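Local structure of ULam111 (Flavobacterium sp., 5WUT) at residues Asp173-Asp177 and Asn178-Tyr182; Gly126-His130 and Met131-Ser135. The protein probably hydrolyses the beta-1,3-glucosidic bonds of laminarin, as a laminarinase with the beta-jelly-roll fold of glycoside hydrolase family 16. One frame throughout, in Å; residues are numbered along the deposited sequence.

Contact 1: residues Asp173-Asp177 and Asn178-Tyr182; sequences DFFVD and NILVY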
loop_
_atom_site.group_PDB
_atom_site.type_symbol
_atom_site.label_atom_id
_atom_site.label_comp_id
_atom_site.label_asym_id
_atom_site.label_seq_id
_atom_site.Cartn_x
_atom_site.Cartn_y
_atom_site.Cartn_z
ATOM N N ASP A 173 -5.927 0.446 12.669
ATOM C CA ASP A 173 -5.594 0.401 11.239
ATOM C C ASP A 173 -4.106 0.671 11.053
ATOM O O ASP A 173 -3.562 1.579 11.695
ATOM C CB ASP A 173 -6.363 1.456 10.441
ATOM C CG ASP A 173 -7.835 1.134 10.244
ATOM O OD1 ASP A 173 -8.613 2.099 10.114
ATOM O OD2 ASP A 173 -8.230 -0.040 10.175
ATOM N N PHE A 174 -3.454 -0.079 10.166
ATOM C CA PHE A 174 -2.036 0.116 9.888
ATOM C C PHE A 174 -1.834 0.556 8.441
ATOM O O PHE A 174 -2.446 -0.026 7.536
ATOM C CB PHE A 174 -1.248 -1.181 10.129
ATOM C CG PHE A 174 -1.244 -1.662 11.566
ATOM C CD1 PHE A 174 -2.367 -2.273 12.119
ATOM C CD2 PHE A 174 -0.085 -1.570 12.342
ATOM C CE1 PHE A 174 -2.347 -2.743 13.445
ATOM C CE2 PHE A 174 -0.059 -2.036 13.647
ATOM C CZ PHE A 174 -1.189 -2.618 14.203
ATOM N N PHE A 175 -0.987 1.564 8.227
ATOM C CA PHE A 175 -0.744 2.125 6.897
ATOM C C PHE A 175 0.728 2.164 6.549
ATOM O O PHE A 175 1.564 2.530 7.375
ATOM C CB PHE A 175 -1.298 3.558 6.783
ATOM C CG PHE A 175 -2.740 3.703 7.163
ATOM C CD1 PHE A 175 -3.118 3.798 8.497
ATOM C CD2 PHE A 175 -3.722 3.808 6.187
ATOM C CE1 PHE A 175 -4.443 3.937 8.843
ATOM C CE2 PHE A 175 -5.045 3.968 6.522
ATOM C CZ PHE A 175 -5.418 4.030 7.860
ATOM N N VAL A 176 1.054 1.796 5.318
ATOM C CA VAL A 176 2.380 2.046 4.804
ATOM C C VAL A 176 2.240 2.892 3.559
ATOM O O VAL A 176 1.445 2.560 2.677
ATOM C CB VAL A 176 3.132 0.732 4.504
ATOM C CG1 VAL A 176 4.541 1.032 3.997
ATOM C CG2 VAL A 176 3.200 -0.116 5.764
ATOM N N ASP A 177 2.971 4.005 3.515
ATOM C CA ASP A 177 2.857 4.976 2.430
ATOM C C ASP A 177 1.399 5.302 2.143
ATOM O O ASP A 177 0.983 5.394 0.989
ATOM C CB ASP A 177 3.569 4.460 1.172
ATOM C CG ASP A 177 5.071 4.334 1.364
ATOM O OD1 ASP A 177 5.648 5.079 2.177
ATOM O OD2 ASP A 177 5.683 3.494 0.696
ATOM N N ASN A 178 0.646 5.470 3.229
ATOM C CA ASN A 178 -0.755 5.898 3.203
ATOM C C ASN A 178 -1.700 4.837 2.656
ATOM O O ASN A 178 -2.870 5.131 2.414
ATOM C CB ASN A 178 -0.903 7.190 2.393
ATOM C CG ASN A 178 -0.103 8.338 2.975
ATOM O OD1 ASN A 178 -0.252 8.668 4.142
ATOM N ND2 ASN A 178 0.755 8.944 2.161
ATOM N N ILE A 179 -1.199 3.614 2.461
ATOM C CA ILE A 179 -2.063 2.499 2.058
ATOM C C ILE A 179 -2.449 1.625 3.255
ATOM O O ILE A 179 -1.588 1.151 3.987
ATOM C CB ILE A 179 -1.381 1.667 0.977
ATOM C CG1 ILE A 179 -1.196 2.552 -0.252
ATOM C CG2 ILE A 179 -2.195 0.423 0.670
ATOM C CD1 ILE A 179 -0.491 1.886 -1.382
ATOM N N LEU A 180 -3.749 1.438 3.477
ATOM C CA LEU A 180 -4.196 0.586 4.581
ATOM C C LEU A 180 -3.820 -0.861 4.301
ATOM O O LEU A 180 -4.308 -1.452 3.328
ATOM C CB LEU A 180 -5.697 0.707 4.789
ATOM C CG LEU A 180 -6.301 -0.181 5.878
ATOM C CD1 LEU A 180 -5.746 0.204 7.216
ATOM C CD2 LEU A 180 -7.826 -0.027 5.861
ATOM N N VAL A 181 -2.934 -1.420 5.127
ATOM C CA VAL A 181 -2.432 -2.775 4.868
ATOM C C VAL A 181 -2.969 -3.832 5.828
ATOM O O VAL A 181 -2.902 -5.027 5.525
ATOM C CB VAL A 181 -0.896 -2.829 4.904
ATOM C CG1 VAL A 181 -0.326 -1.946 3.816
ATOM C CG2 VAL A 181 -0.354 -2.426 6.289
ATOM N N TYR A 182 -3.499 -3.405 6.973
ATOM C CA TYR A 182 -3.925 -4.346 8.009
ATOM C C TYR A 182 -4.867 -3.658 8.988
ATOM O O TYR A 182 -4.644 -2.503 9.368
ATOM C CB TYR A 182 -2.706 -4.925 8.756
ATOM C CG TYR A 182 -3.033 -5.827 9.930
ATOM C CD1 TYR A 182 -3.888 -6.922 9.789
ATOM C CD2 TYR A 182 -2.454 -5.605 11.173
ATOM C CE1 TYR A 182 -4.194 -7.739 10.873
ATOM C CE2 TYR A 182 -2.739 -6.428 12.254
ATOM C CZ TYR A 182 -3.602 -7.489 12.096
ATOM O OH TYR A 182 -3.895 -8.279 13.190
#

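Contact 2: residues Gly126-His130 and Met131-Ser135; sequences GKEPH and MVFTS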
loop_
_atom_site.group_PDB
_atom_site.type_symbol
_atom_site.label_atom_id
_atom_site.label_comp_id
_atom_site.label_asym_id
_atom_site.label_seq_id
_atom_site.Cartn_x
_atom_site.Cartn_y
_atom_site.Cartn_z
ATOM N N GLY A 126 15.985 -7.723 7.859
ATOM C CA GLY A 126 16.786 -7.675 6.653
ATOM C C GLY A 126 16.975 -9.024 5.970
ATOM O O GLY A 126 17.328 -9.081 4.785
ATOM N N LYS A 127 16.772 -10.107 6.720
ATOM C CA LYS A 127 16.845 -11.448 6.145
ATOM C C LYS A 127 15.685 -11.745 5.196
ATOM O O LYS A 127 15.732 -12.716 4.439
ATOM C CB LYS A 127 16.890 -12.512 7.240
ATOM C CG LYS A 127 15.631 -12.586 8.084
ATOM C CD LYS A 127 15.652 -13.774 9.015
ATOM C CE LYS A 127 14.382 -13.858 9.830
ATOM N NZ LYS A 127 14.373 -15.025 10.777
ATOM N N GLU A 128 14.650 -10.907 5.248
ATOM C CA GLU A 128 13.507 -11.019 4.340
ATOM C C GLU A 128 13.268 -9.696 3.630
ATOM O O GLU A 128 12.390 -8.918 4.025
ATOM C CB GLU A 128 12.237 -11.424 5.085
ATOM C CG GLU A 128 12.247 -12.811 5.703
ATOM C CD GLU A 128 10.889 -13.170 6.285
ATOM O OE1 GLU A 128 9.866 -12.842 5.634
ATOM O OE2 GLU A 128 10.847 -13.764 7.389
ATOM N N PRO A 129 14.039 -9.427 2.569
ATOM C CA PRO A 129 13.890 -8.149 1.871
ATOM C C PRO A 129 12.498 -7.972 1.285
ATOM O O PRO A 129 11.800 -8.972 1.037
ATOM C CB PRO A 129 14.931 -8.223 0.753
ATOM C CG PRO A 129 15.923 -9.253 1.221
ATOM C CD PRO A 129 15.145 -10.239 2.030
ATOM N N HIS A 130 12.118 -6.714 1.074
ATOM C CA HIS A 130 10.885 -6.381 0.359
ATOM C C HIS A 130 9.625 -6.770 1.118
ATOM O O HIS A 130 8.569 -6.933 0.508
ATOM C CB HIS A 130 10.871 -7.048 -1.021
ATOM C CG HIS A 130 12.126 -6.843 -1.804
ATOM N ND1 HIS A 130 12.867 -5.683 -1.733
ATOM C CD2 HIS A 130 12.767 -7.650 -2.681
ATOM C CE1 HIS A 130 13.913 -5.783 -2.534
ATOM N NE2 HIS A 130 13.874 -6.966 -3.122
ATOM N N MET A 131 9.742 -6.939 2.436
ATOM C CA MET A 131 8.600 -7.277 3.287
ATOM C C MET A 131 8.607 -6.403 4.531
ATOM O O MET A 131 9.675 -6.113 5.083
ATOM C CB MET A 131 8.634 -8.751 3.735
ATOM C CG MET A 131 8.675 -9.789 2.635
ATOM S SD MET A 131 7.103 -9.919 1.773
ATOM C CE MET A 131 7.673 -10.493 0.171
ATOM N N VAL A 132 7.425 -5.982 4.969
ATOM C CA VAL A 132 7.281 -5.401 6.306
ATOM C C VAL A 132 6.178 -6.111 7.064
ATOM O O VAL A 132 5.320 -6.765 6.467
ATOM C CB VAL A 132 6.979 -3.903 6.267
ATOM C CG1 VAL A 132 8.090 -3.168 5.541
ATOM C CG2 VAL A 132 5.627 -3.652 5.612
ATOM N N PHE A 133 6.191 -5.965 8.383
ATOM C CA PHE A 133 5.235 -6.648 9.247
ATOM C C PHE A 133 4.527 -5.618 10.104
ATOM O O PHE A 133 5.153 -4.653 10.527
ATOM C CB PHE A 133 5.947 -7.683 10.125
ATOM C CG PHE A 133 6.733 -8.704 9.345
ATOM C CD1 PHE A 133 8.016 -8.422 8.888
ATOM C CD2 PHE A 133 6.190 -9.945 9.071
ATOM C CE1 PHE A 133 8.736 -9.361 8.162
ATOM C CE2 PHE A 133 6.909 -10.886 8.346
ATOM C CZ PHE A 133 8.182 -10.589 7.897
ATOM N N THR A 134 3.226 -5.800 10.315
ATOM C CA THR A 134 2.438 -4.962 11.220
ATOM C C THR A 134 1.687 -5.906 12.135
ATOM O O THR A 134 1.037 -6.831 11.649
ATOM C CB THR A 134 1.458 -4.055 10.467
ATOM O OG1 THR A 134 0.648 -4.856 9.595
ATOM C CG2 THR A 134 2.215 -3.038 9.640
ATOM N N SER A 135 1.802 -5.699 13.449
ATOM C CA SER A 135 1.365 -6.700 14.424
ATOM C C SER A 135 0.879 -6.108 15.728
ATOM O O SER A 135 1.192 -4.960 16.071
ATOM C CB SER A 135 2.497 -7.674 14.763
ATOM O OG SER A 135 3.259 -8.041 13.628
HETATM O O HOH W 1 11.239 -7.966 6.558
#

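Contact 1: residues Asp173-Asp177 and Asn178-Tyr182
F174 and Y182 face each other as a hydrogen-bonded pair in a beta hairpin of the family 16 jelly roll, closed by a type I' turn from V176 to I179. Their side chains run side by side in the same direction, with ring planes 33° apart, and the closest carbons, F174 CD1 and Y182 CD2, lie 3.5 Å apart. The backbone oxygen Y182 O sits at the edge of the F174 ring, in its plane, while accepting a bond from F174 N, 2.8 Å from Y182 O. A classic beta bulge follows: V181 and Y182 both lie opposite F174, V181 N donating to F174 O at 2.8 Å. With an alanine at F174, the Y182 ring would probably lose its neighbour along one side and be freer to turn, and T134 and L136 of strand 131-137 would lose packing.

F175 and L180 lie on the other surface. With CG anti to the backbone N (chi1 177°), the L180 side chain carries CD1 over one face of the F175 ring, offset toward the rim, 4.0 Å from the centroid, in a CH-pi contact. R152 of the second subunit packs on both residues. D173, whose carboxylate is bound by K171 and T183, brings its CB to 3.5 Å from L180 CD1. Nearer still to that methyl is a backbone oxygen, F174 O, at 3.3 Å from L180 CD1.

Contact 2: residues Gly126-His130 and Met131-Ser135
M131 O and E128 O are bridged by one water, 2.8 Å from M131 O and 2.9 Å from E128 O. The water spans a type II beta turn from E128 to M131, which leads the chain out of a loop and into strand 131-137 of the jelly roll. Within the turn E128 O and M131 N stand 3.7 Å apart and form no direct hydrogen bond, so the link between its ends runs through the water and reaches M131 by its carbonyl. H130 N-H is bound by E157. P129 CB lies over the centre of the H130 ring, 4.0 Å above its plane.

From the first position of the turn the E128 side chain reaches to F133, the third residue of the strand. Its CG is anti to the carbonyl carbon (chi1 -65°) and the chain runs on extended, bringing E128 OE1 to the rim of the F133 ring, in the ring plane and 3.6 Å from F133 CZ. The carboxylate and ring planes stand 85° apart, almost perpendicular. This edge approach sets the oxygen against the ring's slightly positive hydrogens, although the stronger partner of OE1 is R150 of the adjacent strand 148-152, in a salt bridge that ties the loop to that strand. R150 also packs on F133 and M131, joining strands 131-137 and 148-152.

M131 bends at its second torsion (chi2 -72°), folding the thioether back alongside the H130 carbonyl, with M131 SD 3.6 Å from H130 O.

Overall arrangement
Both contacts are local, and they meet where F174, V181 and Y182 of contact 1 pack on T134 and S135 of contact 2; their centres are about 14 Å apart. Contact 1 is partly buried: a hairpin held by direct backbone hydrogen bonds, with aromatic and aliphatic side chains on both surfaces and the second subunit within reach. Contact 2 is a surface contact at the entry to a strand, untouched by another chain of the assembly, and relies on a water bridge and a carboxylate at a ring edge. Strand 148-152 serves both, receiving V181 and Y182 from the hairpin and M131, F133 and T134 from strand 131-137.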